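Local coordinates for putative C39-like peptidase (Bacillus anthracis, PDB 3ERV), which is of unknown function but probably hydrolyses peptide bonds as a papain-like cysteine peptidase, at residues V32-V37 / K137-G142; P44-G49 / D67-A72; M57-A62 / K118-K123; E74-D79 / P89-V94; T149-A154 / N176-V181. One frame throughout, in Å; residues are numbered along the deposited sequence.

Contact 1: V32-V37 / K137-G142. With EDO (1,2-ethanediol), chain C.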
# COMPACT_ATOMS: atom_id res chain seq x y z
N VAL A 32 20.60 -2.30 -1.33
CA VAL A 32 20.04 -1.12 -1.94
C VAL A 32 19.05 -0.41 -1.01
O VAL A 32 18.19 -1.06 -0.42
CB VAL A 32 19.36 -1.46 -3.26
CG1 VAL A 32 18.78 -0.21 -3.91
CG2 VAL A 32 20.37 -2.10 -4.17
N ILE A 33 19.20 0.91 -0.88
CA ILE A 33 18.21 1.70 -0.15
C ILE A 33 18.01 3.12 -0.70
O ILE A 33 18.98 3.85 -0.94
CB ILE A 33 18.52 1.78 1.34
CG1 ILE A 33 17.41 2.56 2.04
CG2 ILE A 33 19.90 2.41 1.58
CD1 ILE A 33 17.01 1.94 3.33
N LEU A 34 16.74 3.50 -0.88
CA LEU A 34 16.36 4.81 -1.37
C LEU A 34 16.03 5.61 -0.12
O LEU A 34 14.85 5.86 0.22
CB LEU A 34 15.14 4.68 -2.29
CG LEU A 34 15.29 3.78 -3.53
CD1 LEU A 34 13.95 3.64 -4.21
CD2 LEU A 34 16.34 4.31 -4.55
N SER A 35 17.09 6.04 0.56
CA SER A 35 16.94 6.55 1.90
C SER A 35 16.39 7.98 1.91
O SER A 35 16.04 8.50 2.96
CB SER A 35 18.29 6.45 2.63
OG SER A 35 19.28 7.20 1.94
N ASN A 36 16.25 8.61 0.74
CA ASN A 36 15.67 9.97 0.71
C ASN A 36 14.22 10.07 0.25
O ASN A 36 13.69 11.19 -0.01
CB ASN A 36 16.59 10.99 0.01
CG ASN A 36 17.78 11.36 0.89
OD1 ASN A 36 17.84 10.94 2.07
ND2 ASN A 36 18.70 12.18 0.36
N VAL A 37 13.59 8.91 0.18
CA VAL A 37 12.14 8.85 0.03
C VAL A 37 11.59 9.60 1.25
O VAL A 37 11.96 9.31 2.38
CB VAL A 37 11.63 7.34 -0.01
CG1 VAL A 37 10.09 7.24 0.16
CG2 VAL A 37 12.17 6.63 -1.28
N LYS A 137 13.91 -4.96 -8.52
CA LYS A 137 14.45 -4.31 -9.69
C LYS A 137 14.01 -2.86 -9.70
O LYS A 137 14.82 -1.98 -9.99
CB LYS A 137 13.96 -4.99 -10.97
CG LYS A 137 14.88 -6.11 -11.49
CD LYS A 137 14.19 -6.98 -12.55
CE LYS A 137 13.13 -6.20 -13.35
NZ LYS A 137 13.66 -5.11 -14.24
N SER A 138 12.72 -2.62 -9.42
CA SER A 138 12.18 -1.25 -9.37
C SER A 138 12.98 -0.41 -8.39
O SER A 138 13.43 0.68 -8.71
CB SER A 138 10.70 -1.24 -8.95
OG SER A 138 10.20 0.10 -8.89
N VAL A 139 13.16 -0.94 -7.18
CA VAL A 139 13.87 -0.22 -6.14
C VAL A 139 15.31 0.04 -6.57
O VAL A 139 15.87 1.14 -6.42
CB VAL A 139 13.87 -1.04 -4.84
CG1 VAL A 139 14.78 -0.37 -3.78
CG2 VAL A 139 12.40 -1.27 -4.36
N LYS A 140 15.93 -0.99 -7.13
CA LYS A 140 17.31 -0.84 -7.56
C LYS A 140 17.34 0.20 -8.70
O LYS A 140 18.26 1.00 -8.77
CB LYS A 140 17.84 -2.19 -8.04
CG LYS A 140 19.06 -2.05 -8.88
CD LYS A 140 20.25 -2.40 -8.08
CE LYS A 140 20.69 -3.77 -8.52
NZ LYS A 140 21.67 -3.66 -9.66
N ALA A 141 16.33 0.21 -9.57
CA ALA A 141 16.31 1.24 -10.62
C ALA A 141 15.99 2.64 -10.05
O ALA A 141 16.06 3.64 -10.76
CB ALA A 141 15.36 0.87 -11.73
N GLY A 142 15.67 2.72 -8.77
CA GLY A 142 15.49 4.02 -8.14
C GLY A 142 14.04 4.40 -7.87
O GLY A 142 13.74 5.54 -7.46
C1 EDO C . 15.00 10.72 5.27
O1 EDO C . 16.29 10.80 4.63
C2 EDO C . 13.85 10.93 4.26
O2 EDO C . 13.26 12.23 4.38

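Contact 2: P44-G49 / D67-A72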
# COMPACT_ATOMS: atom_id res chain seq x y z
N PRO A 44 -1.79 12.22 13.11
CA PRO A 44 -3.11 11.98 13.71
C PRO A 44 -4.33 12.10 12.76
O PRO A 44 -5.41 11.62 13.09
CB PRO A 44 -3.19 13.09 14.77
CG PRO A 44 -2.41 14.24 14.13
CD PRO A 44 -1.23 13.54 13.50
N GLU A 45 -4.18 12.77 11.61
CA GLU A 45 -5.31 13.08 10.71
C GLU A 45 -6.08 11.90 10.07
O GLU A 45 -7.27 11.99 9.85
CB GLU A 45 -4.82 14.01 9.60
CG GLU A 45 -4.16 15.22 10.16
CD GLU A 45 -2.66 15.11 10.34
OE1 GLU A 45 -2.03 14.03 10.44
OE2 GLU A 45 -2.09 16.18 10.38
N LEU A 46 -5.40 10.80 9.80
CA LEU A 46 -6.00 9.71 9.01
C LEU A 46 -5.89 8.40 9.74
O LEU A 46 -4.87 7.73 9.60
CB LEU A 46 -5.29 9.58 7.65
CG LEU A 46 -5.35 10.80 6.70
CD1 LEU A 46 -4.76 10.42 5.33
CD2 LEU A 46 -6.85 11.23 6.54
N ASP A 47 -6.91 8.05 10.52
CA ASP A 47 -6.87 6.79 11.30
C ASP A 47 -6.69 5.62 10.37
O ASP A 47 -5.95 4.67 10.70
CB ASP A 47 -8.15 6.57 12.14
CG ASP A 47 -8.19 7.43 13.38
OD1 ASP A 47 -7.13 8.00 13.75
OD2 ASP A 47 -9.29 7.62 13.95
N ARG A 48 -7.30 5.70 9.18
CA ARG A 48 -7.11 4.63 8.22
C ARG A 48 -6.41 5.11 6.95
O ARG A 48 -6.81 4.75 5.84
CB ARG A 48 -8.43 3.95 7.85
CG ARG A 48 -9.04 3.15 8.99
CD ARG A 48 -10.30 2.35 8.58
NE ARG A 48 -11.00 1.83 9.78
CZ ARG A 48 -11.94 2.49 10.48
NH1 ARG A 48 -12.36 3.71 10.11
NH2 ARG A 48 -12.49 1.91 11.56
N GLY A 49 -5.35 5.90 7.12
CA GLY A 49 -4.67 6.44 5.97
C GLY A 49 -3.39 5.78 5.48
O GLY A 49 -2.63 6.43 4.77
N ASP A 67 -0.23 16.08 -0.80
CA ASP A 67 -0.16 15.60 0.57
C ASP A 67 -1.21 14.52 0.80
O ASP A 67 -2.11 14.34 -0.02
CB ASP A 67 -0.34 16.74 1.57
CG ASP A 67 -1.71 17.35 1.48
OD1 ASP A 67 -2.70 16.80 1.97
OD2 ASP A 67 -1.80 18.41 0.89
N LYS A 68 -1.08 13.81 1.91
CA LYS A 68 -1.97 12.72 2.25
C LYS A 68 -3.45 13.12 2.38
O LYS A 68 -4.31 12.29 2.14
CB LYS A 68 -1.50 12.06 3.55
CG LYS A 68 -1.84 12.86 4.82
CD LYS A 68 -0.99 12.35 6.03
CE LYS A 68 -1.54 12.93 7.32
NZ LYS A 68 -0.54 12.97 8.41
N MET A 69 -3.75 14.37 2.77
CA MET A 69 -5.14 14.81 2.93
C MET A 69 -5.84 14.96 1.57
O MET A 69 -7.03 14.65 1.41
CB MET A 69 -5.23 16.14 3.72
CG MET A 69 -4.54 16.10 5.16
SD MET A 69 -5.30 14.81 6.16
CE MET A 69 -7.05 15.29 5.99
N LYS A 70 -5.11 15.45 0.58
CA LYS A 70 -5.71 15.57 -0.75
C LYS A 70 -5.98 14.17 -1.30
O LYS A 70 -7.01 13.89 -1.89
CB LYS A 70 -4.80 16.38 -1.69
CG LYS A 70 -5.38 16.57 -3.09
CD LYS A 70 -5.14 18.04 -3.57
CE LYS A 70 -5.61 18.33 -5.01
NZ LYS A 70 -4.83 17.56 -6.04
N LEU A 71 -5.04 13.26 -1.09
CA LEU A 71 -5.19 11.90 -1.60
C LEU A 71 -6.34 11.17 -0.88
O LEU A 71 -7.07 10.34 -1.49
CB LEU A 71 -3.88 11.10 -1.47
CG LEU A 71 -2.72 11.68 -2.31
CD1 LEU A 71 -1.48 10.83 -2.09
CD2 LEU A 71 -3.08 11.69 -3.82
N ALA A 72 -6.46 11.46 0.42
CA ALA A 72 -7.54 10.88 1.21
C ALA A 72 -8.92 11.34 0.71
O ALA A 72 -9.89 10.58 0.78
CB ALA A 72 -7.37 11.21 2.65

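Contact 3: M57-A62 / K118-K123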
# COMPACT_ATOMS: atom_id res chain seq x y z
N MET A 57 4.00 9.62 -0.09
CA MET A 57 5.47 9.50 -0.08
C MET A 57 6.03 9.13 -1.47
O MET A 57 7.05 9.71 -1.92
CB MET A 57 5.93 8.42 0.94
CG MET A 57 5.86 8.84 2.45
SD MET A 57 6.49 7.60 3.68
CE MET A 57 4.98 6.72 4.10
N MET A 58 5.40 8.17 -2.14
CA MET A 58 5.82 7.73 -3.48
C MET A 58 5.70 8.86 -4.48
O MET A 58 6.66 9.16 -5.23
CB MET A 58 4.98 6.52 -3.96
CG MET A 58 5.47 5.72 -5.26
SD MET A 58 4.21 4.80 -6.22
CE MET A 58 3.48 6.23 -7.07
N LEU A 59 4.51 9.49 -4.50
CA LEU A 59 4.25 10.62 -5.41
C LEU A 59 5.21 11.82 -5.21
O LEU A 59 5.72 12.38 -6.18
CB LEU A 59 2.80 11.10 -5.24
CG LEU A 59 1.76 10.12 -5.86
CD1 LEU A 59 0.33 10.64 -5.69
CD2 LEU A 59 2.09 9.92 -7.35
N GLN A 60 5.42 12.23 -3.95
CA GLN A 60 6.43 13.24 -3.60
C GLN A 60 7.82 12.91 -4.15
O GLN A 60 8.46 13.77 -4.78
CB GLN A 60 6.51 13.44 -2.08
CG GLN A 60 5.31 14.14 -1.57
CD GLN A 60 5.32 14.32 -0.07
OE1 GLN A 60 6.32 14.02 0.61
NE2 GLN A 60 4.18 14.82 0.47
N TYR A 61 8.30 11.70 -3.88
CA TYR A 61 9.62 11.30 -4.40
C TYR A 61 9.66 11.33 -5.93
O TYR A 61 10.67 11.63 -6.52
CB TYR A 61 9.95 9.88 -3.98
CG TYR A 61 11.40 9.50 -4.09
CD1 TYR A 61 12.38 10.18 -3.36
CD2 TYR A 61 11.78 8.42 -4.89
CE1 TYR A 61 13.71 9.77 -3.41
CE2 TYR A 61 13.11 8.02 -4.98
CZ TYR A 61 14.06 8.69 -4.23
OH TYR A 61 15.35 8.28 -4.30
N ALA A 62 8.54 10.98 -6.55
CA ALA A 62 8.45 11.07 -8.01
C ALA A 62 8.39 12.53 -8.53
O ALA A 62 8.40 12.74 -9.73
CB ALA A 62 7.25 10.27 -8.51
N LYS A 118 -3.84 9.63 -11.74
CA LYS A 118 -4.30 11.00 -11.78
C LYS A 118 -3.06 11.91 -11.79
O LYS A 118 -3.02 12.94 -12.50
CB LYS A 118 -5.17 11.33 -10.56
CG LYS A 118 -5.82 12.71 -10.64
CD LYS A 118 -6.47 13.20 -9.32
CE LYS A 118 -6.90 14.67 -9.42
NZ LYS A 118 -5.86 15.58 -8.83
N TYR A 119 -2.06 11.54 -11.01
CA TYR A 119 -0.90 12.40 -10.82
C TYR A 119 0.28 12.02 -11.73
O TYR A 119 1.12 12.87 -12.02
CB TYR A 119 -0.45 12.34 -9.35
CG TYR A 119 -1.39 13.05 -8.47
CD1 TYR A 119 -1.24 14.42 -8.22
CD2 TYR A 119 -2.49 12.39 -7.91
CE1 TYR A 119 -2.14 15.06 -7.43
CE2 TYR A 119 -3.38 13.05 -7.12
CZ TYR A 119 -3.20 14.36 -6.89
OH TYR A 119 -4.09 15.00 -6.10
N LEU A 120 0.36 10.77 -12.14
CA LEU A 120 1.41 10.29 -13.04
C LEU A 120 0.78 9.50 -14.23
O LEU A 120 0.98 8.27 -14.37
CB LEU A 120 2.38 9.39 -12.27
CG LEU A 120 3.19 10.02 -11.12
CD1 LEU A 120 3.92 8.89 -10.34
CD2 LEU A 120 4.18 11.06 -11.63
N PRO A 121 -0.01 10.19 -15.06
CA PRO A 121 -0.78 9.46 -16.10
C PRO A 121 0.09 8.64 -17.02
O PRO A 121 -0.34 7.58 -17.50
CB PRO A 121 -1.50 10.57 -16.87
CG PRO A 121 -0.82 11.87 -16.47
CD PRO A 121 -0.29 11.63 -15.07
N ASN A 122 1.33 9.06 -17.22
CA ASN A 122 2.19 8.33 -18.14
C ASN A 122 3.32 7.53 -17.50
O ASN A 122 4.07 6.86 -18.22
CB ASN A 122 2.72 9.33 -19.15
CG ASN A 122 1.57 10.03 -19.86
OD1 ASN A 122 0.67 9.34 -20.37
ND2 ASN A 122 1.54 11.37 -19.82
N LYS A 123 3.45 7.59 -16.16
CA LYS A 123 4.53 6.85 -15.45
C LYS A 123 4.06 5.83 -14.41
O LYS A 123 4.79 4.91 -14.06
CB LYS A 123 5.47 7.84 -14.77
CG LYS A 123 6.08 8.83 -15.70
CD LYS A 123 7.10 9.67 -14.98
CE LYS A 123 7.57 10.81 -15.88
NZ LYS A 123 8.74 11.54 -15.32

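Contact 4: E74-D79 / P89-V94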
# COMPACT_ATOMS: atom_id res chain seq x y z
N GLU A 74 -9.46 12.25 -2.45
CA GLU A 74 -9.57 11.86 -3.86
C GLU A 74 -9.73 10.38 -4.15
O GLU A 74 -10.23 10.01 -5.19
CB GLU A 74 -8.40 12.45 -4.68
CG GLU A 74 -8.55 13.99 -4.84
CD GLU A 74 -7.30 14.62 -5.45
OE1 GLU A 74 -6.26 13.92 -5.57
OE2 GLU A 74 -7.35 15.83 -5.82
N ILE A 75 -9.27 9.53 -3.23
CA ILE A 75 -9.39 8.11 -3.41
C ILE A 75 -10.86 7.76 -3.58
O ILE A 75 -11.72 8.30 -2.89
CB ILE A 75 -8.75 7.30 -2.24
CG1 ILE A 75 -8.78 5.81 -2.59
CG2 ILE A 75 -9.51 7.50 -0.95
CD1 ILE A 75 -7.72 5.37 -3.49
N LYS A 76 -11.14 6.89 -4.54
CA LYS A 76 -12.52 6.45 -4.76
C LYS A 76 -12.99 5.71 -3.49
O LYS A 76 -12.23 4.94 -2.87
CB LYS A 76 -12.56 5.56 -5.99
CG LYS A 76 -13.92 4.86 -6.28
CD LYS A 76 -13.85 4.13 -7.63
CE LYS A 76 -15.23 3.62 -8.12
NZ LYS A 76 -15.15 3.22 -9.57
N LYS A 77 -14.22 5.97 -3.07
CA LYS A 77 -14.74 5.34 -1.87
C LYS A 77 -15.97 4.48 -2.14
O LYS A 77 -16.76 4.79 -3.04
CB LYS A 77 -15.12 6.45 -0.86
CG LYS A 77 -13.83 7.28 -0.57
CD LYS A 77 -13.84 8.10 0.63
CE LYS A 77 -12.50 8.84 0.70
NZ LYS A 77 -12.39 9.80 -0.50
N VAL A 78 -16.14 3.44 -1.32
CA VAL A 78 -17.39 2.67 -1.29
C VAL A 78 -17.92 2.56 0.13
O VAL A 78 -17.19 2.61 1.10
CB VAL A 78 -17.23 1.27 -1.93
CG1 VAL A 78 -16.85 1.38 -3.39
CG2 VAL A 78 -16.18 0.41 -1.17
N ASP A 79 -19.23 2.44 0.26
CA ASP A 79 -19.81 2.29 1.58
C ASP A 79 -19.32 1.01 2.25
O ASP A 79 -19.11 0.01 1.57
CB ASP A 79 -21.32 2.24 1.49
CG ASP A 79 -21.91 3.58 1.28
OD1 ASP A 79 -21.15 4.57 1.37
OD2 ASP A 79 -23.12 3.66 1.02
N PRO A 89 -12.87 -3.69 -1.43
CA PRO A 89 -11.69 -2.78 -1.49
C PRO A 89 -11.04 -2.73 -2.86
O PRO A 89 -10.16 -1.87 -3.12
CB PRO A 89 -10.72 -3.34 -0.44
CG PRO A 89 -11.13 -4.85 -0.31
CD PRO A 89 -12.67 -4.84 -0.53
N ASN A 90 -11.43 -3.67 -3.74
CA ASN A 90 -11.08 -3.60 -5.14
C ASN A 90 -11.90 -2.56 -5.89
O ASN A 90 -11.52 -2.16 -7.00
CB ASN A 90 -11.15 -4.97 -5.81
CG ASN A 90 -10.18 -6.00 -5.17
OD1 ASN A 90 -8.96 -5.93 -5.31
ND2 ASN A 90 -10.76 -6.95 -4.43
N GLU A 91 -13.00 -2.10 -5.31
CA GLU A 91 -13.79 -1.06 -5.97
C GLU A 91 -13.46 0.37 -5.46
O GLU A 91 -13.37 1.31 -6.24
CB GLU A 91 -15.27 -1.35 -5.85
CG GLU A 91 -16.05 -0.65 -6.94
CD GLU A 91 -17.56 -0.63 -6.67
OE1 GLU A 91 -18.05 -1.60 -6.03
OE2 GLU A 91 -18.25 0.33 -7.11
N GLY A 92 -13.22 0.49 -4.17
CA GLY A 92 -12.81 1.78 -3.62
C GLY A 92 -12.35 1.58 -2.19
O GLY A 92 -12.39 0.44 -1.66
N PHE A 93 -11.94 2.68 -1.55
CA PHE A 93 -11.68 2.63 -0.13
C PHE A 93 -12.97 2.28 0.60
O PHE A 93 -13.99 2.94 0.43
CB PHE A 93 -11.07 3.95 0.41
CG PHE A 93 -10.67 3.86 1.84
CD1 PHE A 93 -9.35 3.66 2.18
CD2 PHE A 93 -11.64 3.93 2.86
CE1 PHE A 93 -8.96 3.55 3.55
CE2 PHE A 93 -11.28 3.79 4.22
CZ PHE A 93 -9.95 3.61 4.57
N VAL A 94 -12.92 1.28 1.47
CA VAL A 94 -14.17 0.79 2.13
C VAL A 94 -14.42 1.48 3.47
O VAL A 94 -13.67 1.25 4.46
CB VAL A 94 -14.18 -0.79 2.35
CG1 VAL A 94 -15.53 -1.25 3.00
CG2 VAL A 94 -13.95 -1.54 1.06
O HOH W 1 -12.99 1.17 -8.81

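Contact 5: T149-A154 / N176-V181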
# COMPACT_ATOMS: atom_id res chain seq x y z
N THR A 149 0.22 -5.30 2.58
CA THR A 149 0.68 -6.49 3.31
C THR A 149 -0.13 -6.56 4.58
O THR A 149 -1.24 -6.03 4.61
CB THR A 149 2.18 -6.44 3.64
OG1 THR A 149 2.57 -7.66 4.29
CG2 THR A 149 2.52 -5.27 4.59
N ASN A 150 0.39 -7.21 5.63
CA ASN A 150 -0.27 -7.10 6.94
C ASN A 150 0.70 -6.51 7.97
O ASN A 150 1.91 -6.57 7.80
CB ASN A 150 -0.83 -8.44 7.41
CG ASN A 150 0.26 -9.37 7.94
OD1 ASN A 150 0.74 -9.22 9.06
ND2 ASN A 150 0.70 -10.27 7.11
N ALA A 151 0.16 -5.95 9.05
CA ALA A 151 0.97 -5.19 10.01
C ALA A 151 2.16 -5.96 10.65
O ALA A 151 3.12 -5.31 11.13
CB ALA A 151 0.08 -4.59 11.07
N THR A 152 2.12 -7.30 10.64
CA THR A 152 3.21 -8.12 11.23
C THR A 152 4.33 -8.39 10.24
O THR A 152 5.41 -8.85 10.63
CB THR A 152 2.75 -9.54 11.70
OG1 THR A 152 2.55 -10.39 10.56
CG2 THR A 152 1.48 -9.48 12.54
N PHE A 153 4.07 -8.14 8.96
CA PHE A 153 5.07 -8.41 7.94
C PHE A 153 5.49 -9.88 7.92
O PHE A 153 6.61 -10.21 7.51
CB PHE A 153 6.28 -7.51 8.15
CG PHE A 153 5.93 -6.04 8.21
CD1 PHE A 153 5.26 -5.42 7.15
CD2 PHE A 153 6.26 -5.29 9.32
CE1 PHE A 153 4.92 -4.08 7.22
CE2 PHE A 153 5.93 -3.94 9.39
CZ PHE A 153 5.24 -3.35 8.34
N ALA A 154 4.59 -10.76 8.37
CA ALA A 154 4.81 -12.20 8.26
C ALA A 154 3.50 -12.85 7.89
O ALA A 154 2.42 -12.27 8.12
CB ALA A 154 5.37 -12.78 9.58
N ASN A 176 -5.68 -6.83 10.11
CA ASN A 176 -4.24 -6.63 10.17
C ASN A 176 -3.75 -5.90 8.89
O ASN A 176 -2.56 -5.63 8.77
CB ASN A 176 -3.58 -8.05 10.11
CG ASN A 176 -3.55 -8.74 11.43
OD1 ASN A 176 -2.55 -8.65 12.14
ND2 ASN A 176 -4.63 -9.46 11.78
N GLU A 177 -4.62 -5.72 7.90
CA GLU A 177 -4.20 -5.14 6.60
C GLU A 177 -3.40 -3.87 6.84
O GLU A 177 -3.78 -3.03 7.65
CB GLU A 177 -5.41 -4.79 5.70
CG GLU A 177 -5.03 -4.22 4.29
CD GLU A 177 -5.16 -2.69 4.12
OE1 GLU A 177 -5.54 -1.97 5.08
OE2 GLU A 177 -4.85 -2.18 3.01
N HIS A 178 -2.32 -3.73 6.10
CA HIS A 178 -1.45 -2.59 6.21
C HIS A 178 -0.80 -2.21 4.87
O HIS A 178 -0.78 -3.00 3.89
CB HIS A 178 -0.39 -2.86 7.29
CG HIS A 178 0.34 -1.63 7.76
ND1 HIS A 178 -0.29 -0.41 7.95
CD2 HIS A 178 1.64 -1.43 8.07
CE1 HIS A 178 0.59 0.48 8.36
NE2 HIS A 178 1.77 -0.11 8.44
N CYS A 179 -0.25 -1.00 4.79
CA CYS A 179 0.34 -0.57 3.52
C CYS A 179 1.55 0.26 3.82
O CYS A 179 1.50 1.15 4.65
CB CYS A 179 -0.69 0.22 2.69
SG CYS A 179 -0.03 0.86 1.14
N VAL A 180 2.64 -0.04 3.13
CA VAL A 180 3.94 0.60 3.39
C VAL A 180 4.65 0.85 2.04
O VAL A 180 4.23 0.37 0.99
CB VAL A 180 4.86 -0.25 4.38
CG1 VAL A 180 4.14 -0.61 5.71
CG2 VAL A 180 5.39 -1.49 3.70
N VAL A 181 5.73 1.61 2.09
CA VAL A 181 6.56 1.85 0.92
C VAL A 181 7.82 1.04 1.07
O VAL A 181 8.53 1.20 2.08
CB VAL A 181 6.98 3.37 0.74
CG1 VAL A 181 7.70 3.58 -0.60
CG2 VAL A 181 5.73 4.31 0.88

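Contact 1: V32-V37 / K137-G142
With chi1 at -180°, Val32 holds CG1 opposite its backbone N and lays it over the last turn of helix 132-140; Leu34, its CG opposite the carbonyl carbon (chi1 -59°), carries both methyls to the point where that turn ends. Val32 CG1 lies 4.0 Å from Val139 CG1, the two valines side by side and pointing opposite ways. The other branch, Val32 CG2, meets the carbon shaft of Lys140 at CD, 3.9 Å away. That lysine runs crosswise to the valine, and its long chain suits a surface place because methylenes can cover an apolar neighbour while the charged end stays outside. Strand 32-33 belongs to the large antiparallel sheet; the backbone of Val32 bonds Tyr185, and that of Leu34, just past the strand, bonds Ile183 of strand 177-185, and the end of helix 132-140 packs beside it. Gly142 finishes the helix in a Schellman motif, and its positive phi of 105° suits a residue without a side chain. Against this turn Leu34 packs both methyls: Leu34 CD2 comes to 3.7 Å from Gly142 CA, and Leu34 CD1 to 4.1 Å from Val139 CG1. No hydrogen bond crosses. Beyond Leu34 the chain makes a type I turn to Val37, closed by Val37 N bonding Leu34 O at 3.3 Å. Outside this turn a 1,2-ethanediol, probably from the crystallisation liquor, donates from O1 to Ser35 O over 2.9 Å.

Contact 2: P44-G49 / D67-A72
A type I beta turn, Leu46 to Gly49, leads into helix 50-61, probably the central helix of a papain-like fold, and Leu46 at its start packs on the first turns of helix 68-74. The leucine is buried, and its two methyls straddle Ala72 CB. Leu46 CD1 sits 3.8 Å from Ala72 CB, where a small residue lets the turn come close, while Leu46 CD2 also meets Met69 SD at 3.9 Å. The methionine is bent at chi2, which puts SD beside Glu45 CB at 3.6 Å. Further out, a salt bridge borders this apolar patch. Lys68 takes the cramped first torsion (chi1 77°), with CG between backbone N and carbonyl carbon, then runs out extended, so that CB and CG pass Leu46 CD1 and the rest of the chain carries NZ to Glu45. Gln41 O gives that ammonium a second partner, which helps to fix it. At the helix start Asp67 is the N-cap, its OD1 accepting from Lys70 N at 3.1 Å and weakly from Met69 N. The bond is short, Lys68 NZ to Glu45 OE1 at 2.7 Å, with the nitrogen well above the carboxylate plane, 54° out of it.

Contact 3: M57-A62 / K118-K123
Leu59 and Leu120 form the centre of this buried, wholly apolar contact: CD2 of Leu59 lies 3.7 Å from CD1 of Leu120, the two side chains overlapping along their flanks as each reaches toward the other's backbone. The forked end of Leu59 serves two neighbours, for its CD1 reaches CD2 of Tyr119 at 4.0 Å, the leucine lying athwart the tyrosine. Leu120 CD1 has two more apolar neighbours. Ala62 CB, whose methyl is just enough to meet it, approaches to 4.0 Å, and Met58 CE, at the end of a long and adaptable chain, comes to 4.2 Å. Leu120 has CG opposite its carbonyl carbon (chi1 -63°), which directs CD1 into this group. In the next shell Leu71 of helix 68-74 packs on both Leu59 and Tyr119, while Tyr223 of strand 220-223 touches Met58, Ala62 and Leu120. The tyrosine ring is held at its polar end, so its ring carbons pack apolar neighbours while the hydroxyl is bonded to Glu74 OE1 and Lys70 NZ. Helices 50-61, 68-74 and 109-119 thus pack together beside the sheet, an arrangement consistent with the helical part of a papain-like fold.

Contact 4: E74-D79 / P89-V94
Val78 overlaps two partners with its two methyls: CG2 meets Val94 CG2 at 3.7 Å, and CG1 rests beside the carboxylate carbon CD of Glu91 at 3.9 Å. A chi1 of -62° parts the branches, setting CG1 opposite the carbonyl carbon. Beta-branched valines suit extended strands; here 77-82 and 93-94 run parallel in a three-stranded mixed sheet whose third strand, 85-86, lies on the other side of 77-82. Phe93 bonds to the residues flanking its partner Lys77, as parallel strands do: Phe93 N gives to Lys76 O at 2.6 Å, and Val78 N gives to Phe93 O at 2.8 Å with a nearly straight N-H...O angle of 172°. Just before, Gly92 CA comes to 3.3 Å from Lys76 O, a closeness that a residue with no side chain permits. On the Lys77 side of the sheet, Phe93 turns its CB toward Ile75 CG2 at 4.1 Å, while its ring leads away to Arg48 and Glu51, near the residues of a possible Cys-His-Asp triad. Lys77 folds back, its chain bent at the last torsion, and NZ donates to Ile75 O and also to Ala72 O. Lys76 instead stretches along Glu91, its CD 3.2 Å from Glu91 O. A water links the two, accepting from Lys76 NZ and donating to Glu91 O at 2.6 Å. The opposite charges of Lys76 and Glu91 lie too far apart for a salt bridge and probably attract only weakly, whereas the ammonium of Lys77 probably offsets the carbonyl dipoles at the end of helix 68-74.

Contact 5: T149-A154 / N176-V181
Thr149 and His178 face each other as a hydrogen-bonded pair of antiparallel strands, in the sheet that carries the histidine of a possible Cys-His-Asp triad, as expected in this clan of cysteine peptidases. Thr149 N gives to His178 O at 2.8 Å, nearly straight at 175°, and His178 N answers to Thr149 O. Two residues on, Ala151 N donates to Asn176 O at 2.8 Å, in the carbonyl plane, just as the first strand turns away into a type I turn from Asn150 to Phe153. Asn150 sets CG between backbone N and carbonyl carbon (chi1 77°), which folds its amide over that turn. There OD1 accepts twice: from Thr152 OG1 at 2.6 Å, in the carbonyl plane and on a lone pair, and from Thr152 N, tilted from that plane, which makes an Asx turn. Thr152 OG1 in turn accepts from Ala154 N, an ST turn, so asparagine and threonine satisfy much of the loop's backbone. Asn150 ND2 donates to Ala154 O at 2.8 Å, the oxygen lying in the amide plane. Phe153, with CG opposite its carbonyl carbon, brings its ring end toward strand 177-185. Ala151 O lies 3.5 Å above the plane of the Phe153 ring, offset toward the rim, and the ring edge, through CE1, meets Val180 CG1 at 3.9 Å. His178, with CG opposite its backbone N (chi1 -165°), stands beside Cys50 and bonds Asp194 OD1 through NE2. At its edge the imidazole meets the phenylalanine, His178 CD2 lying 4.1 Å from Phe153 CZ.

From the N terminus, strand 32-33 opens the widest loop, closed about 100 residues later when contact 1 meets the end of helix 132-140. Contacts 2, 3 and 4 all nest within it. Contact 2 joins the loop before helix 50-61 to helix 68-74, and it crosses contact 3, whose first segment lies inside contact 2's loop and whose second ends helix 109-119. Contact 4 sits within the loop of contact 3 and pairs two strands of the small mixed sheet. Contacts 2, 3 and 4 touch one another through Lys70, Tyr119 and Glu74. Contact 5 follows in series, pairing strands 145-150 and 177-185 of the large sheet, which strand 32-33 of contact 1 also joins.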